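Side-chain contact in glycoside hydrolase family 5 (Aspergillus oryzae, PDB 6LA0), which acts as a secreted rutinosidase, a glycoside hydrolase of family 5 that cleaves the glycosidic bond of rutinose-bearing compounds such as rutin: residues K18-N23 / I364-F369. Residues are numbered along the deposited sequence; the frame is centred on the assembly and turned at random.
Sequences KANGVN and IDLTRF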
loop_
_atom_site.group_PDB
_atom_site.type_symbol
_atom_site.label_atom_id
_atom_site.label_comp_id
_atom_site.label_asym_id
_atom_site.label_seq_id
_atom_site.Cartn_x
_atom_site.Cartn_y
_atom_site.Cartn_z
ATOM N N LYS A 18 -16.700 5.185 -3.562
ATOM C CA LYS A 18 -16.234 3.804 -3.572
ATOM C C LYS A 18 -15.397 3.557 -4.826
ATOM O O LYS A 18 -15.675 4.124 -5.883
ATOM C CB LYS A 18 -17.409 2.811 -3.537
ATOM C CG LYS A 18 -18.347 2.967 -2.330
ATOM C CD LYS A 18 -19.476 1.920 -2.402
ATOM C CE LYS A 18 -19.698 1.208 -1.072
ATOM N NZ LYS A 18 -20.825 0.223 -1.127
ATOM N N ALA A 19 -14.404 2.676 -4.724
ATOM C CA ALA A 19 -13.603 2.368 -5.904
ATOM C C ALA A 19 -12.966 0.989 -5.766
ATOM O O ALA A 19 -12.713 0.509 -4.657
ATOM C CB ALA A 19 -12.524 3.432 -6.142
ATOM N N ASN A 20 -12.678 0.370 -6.915
ATOM C CA ASN A 20 -11.970 -0.904 -6.972
ATOM C C ASN A 20 -10.715 -0.740 -7.816
ATOM O O ASN A 20 -10.766 -0.124 -8.882
ATOM C CB ASN A 20 -12.850 -2.011 -7.572
ATOM C CG ASN A 20 -14.058 -2.314 -6.715
ATOM O OD1 ASN A 20 -13.927 -2.732 -5.565
ATOM N ND2 ASN A 20 -15.245 -2.093 -7.268
ATOM N N GLY A 21 -9.593 -1.255 -7.332
ATOM C CA GLY A 21 -8.359 -1.074 -8.070
ATOM C C GLY A 21 -7.250 -1.997 -7.619
ATOM O O GLY A 21 -7.489 -3.086 -7.095
ATOM N N VAL A 22 -6.015 -1.553 -7.854
ATOM C CA VAL A 22 -4.830 -2.332 -7.527
ATOM C C VAL A 22 -3.785 -1.429 -6.888
ATOM O O VAL A 22 -3.828 -0.204 -7.010
ATOM C CB VAL A 22 -4.231 -3.014 -8.782
ATOM C CG1 VAL A 22 -5.278 -3.893 -9.467
ATOM C CG2 VAL A 22 -3.657 -1.966 -9.746
ATOM N N ASN A 23 -2.855 -2.063 -6.177
ATOM C CA ASN A 23 -1.580 -1.459 -5.818
ATOM C C ASN A 23 -0.593 -1.564 -6.980
ATOM O O ASN A 23 -0.615 -2.524 -7.755
ATOM C CB ASN A 23 -0.964 -2.171 -4.618
ATOM C CG ASN A 23 -1.630 -1.815 -3.332
ATOM O OD1 ASN A 23 -1.257 -0.839 -2.692
ATOM N ND2 ASN A 23 -2.637 -2.600 -2.944
ATOM N N ILE A 364 -12.143 -10.537 -14.429
ATOM C CA ILE A 364 -12.400 -9.222 -13.841
ATOM C C ILE A 364 -13.308 -8.412 -14.757
ATOM O O ILE A 364 -13.002 -8.218 -15.942
ATOM C CB ILE A 364 -11.097 -8.447 -13.569
ATOM C CG1 ILE A 364 -10.136 -9.269 -12.693
ATOM C CG2 ILE A 364 -11.406 -7.078 -12.934
ATOM C CD1 ILE A 364 -10.789 -9.910 -11.476
ATOM N N ASP A 365 -14.396 -7.892 -14.188
ATOM C CA ASP A 365 -15.224 -6.863 -14.833
ATOM C C ASP A 365 -15.715 -5.944 -13.716
ATOM O O ASP A 365 -16.771 -6.174 -13.118
ATOM C CB ASP A 365 -16.378 -7.463 -15.626
ATOM C CG ASP A 365 -17.396 -6.422 -16.064
ATOM O OD1 ASP A 365 -17.050 -5.224 -16.170
ATOM O OD2 ASP A 365 -18.560 -6.805 -16.303
ATOM N N LEU A 366 -14.940 -4.901 -13.429
ATOM C CA LEU A 366 -15.301 -4.044 -12.307
ATOM C C LEU A 366 -16.475 -3.133 -12.616
ATOM O O LEU A 366 -16.997 -2.502 -11.690
ATOM C CB LEU A 366 -14.093 -3.209 -11.867
ATOM C CG LEU A 366 -12.941 -4.085 -11.367
ATOM C CD1 LEU A 366 -11.743 -3.233 -11.004
ATOM C CD2 LEU A 366 -13.407 -4.893 -10.160
ATOM N N THR A 367 -16.907 -3.048 -13.878
ATOM C CA THR A 367 -18.081 -2.241 -14.185
ATOM C C THR A 367 -19.364 -2.848 -13.636
ATOM O O THR A 367 -20.394 -2.165 -13.629
ATOM C CB THR A 367 -18.219 -2.032 -15.695
ATOM O OG1 THR A 367 -18.670 -3.245 -16.310
ATOM C CG2 THR A 367 -16.883 -1.609 -16.303
ATOM N N ARG A 368 -19.334 -4.100 -13.171
ATOM C CA ARG A 368 -20.542 -4.683 -12.600
ATOM C C ARG A 368 -20.927 -4.042 -11.273
ATOM O O ARG A 368 -22.044 -4.264 -10.802
ATOM C CB ARG A 368 -20.383 -6.205 -12.426
ATOM C CG ARG A 368 -19.360 -6.652 -11.380
ATOM C CD ARG A 368 -19.088 -8.155 -11.486
ATOM N NE ARG A 368 -18.011 -8.629 -10.606
ATOM C CZ ARG A 368 -18.161 -8.901 -9.312
ATOM N NH1 ARG A 368 -19.339 -8.720 -8.737
ATOM N NH2 ARG A 368 -17.141 -9.352 -8.591
ATOM N N PHE A 369 -20.042 -3.256 -10.667
ATOM C CA PHE A 369 -20.343 -2.628 -9.393
ATOM C C PHE A 369 -20.975 -1.260 -9.608
ATOM O O PHE A 369 -21.709 -0.770 -8.747
ATOM C CB PHE A 369 -19.084 -2.485 -8.542
ATOM C CG PHE A 369 -18.485 -3.791 -8.100
ATOM C CD1 PHE A 369 -18.992 -4.464 -7.012
ATOM C CD2 PHE A 369 -17.384 -4.320 -8.758
ATOM C CE1 PHE A 369 -18.436 -5.659 -6.593
ATOM C CE2 PHE A 369 -16.820 -5.513 -8.349
ATOM C CZ PHE A 369 -17.353 -6.183 -7.261
HETATM O O HOH W 1 -15.780 -1.209 -9.488
#
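Asn20 lays its CB over the branched end of Leu366, with CD1 at 3.8 Å and CD2 at 3.9 Å from Asn20 CB, so both methyls of the fork reach the asparagine stem. Leucine suits the place because its fork can spread over a small aliphatic patch beside a strand backbone. In Asn20, CG lies anti to the carbonyl carbon (chi1 -64°), and this torsion places ND2 beside the Phe369 ring, 3.4 Å from Phe369 CD2. ND2 approaches the ring obliquely, amide and ring planes 47° apart, and the two side chains cross at about a right angle. Asparagine thus offers both an aliphatic CB for Leu366 and an amide that can lie against an aromatic ring. Water 1 sits between the segments, 2.8 Å from Leu366 O, to which it donates; its distance of 2.4 Å from Asn20 ND2 is too short for an ordinary hydrogen bond, leaving that half of the bridge doubtful.

Residues 366-368 form a single 3-10 turn, which brings Leu366 and Phe369 to the same side, facing the strand. At its start Asp365 OD1 accepts the hydroxyl of Thr367 through its syn lone pair, Thr367 OG1 lying 2.6 Å away, a role suited to two short, exposed polar side chains. Arg368 CG lies over the rim of one face of the Phe369 ring, and its guanidinium turns a face to Phe369 CZ while pairing with Asp321. Phenylalanine suits its place by offering a broad flat ring to the Asn20 amide, Arg368 and Leu320, which also touches Leu366.

The C-terminal tail thus packs beside helix 312-326 against the outward-facing side of strand 19-23, the first strand of the (beta/alpha)8 TIM barrel characteristic of family 5 glycoside hydrolases.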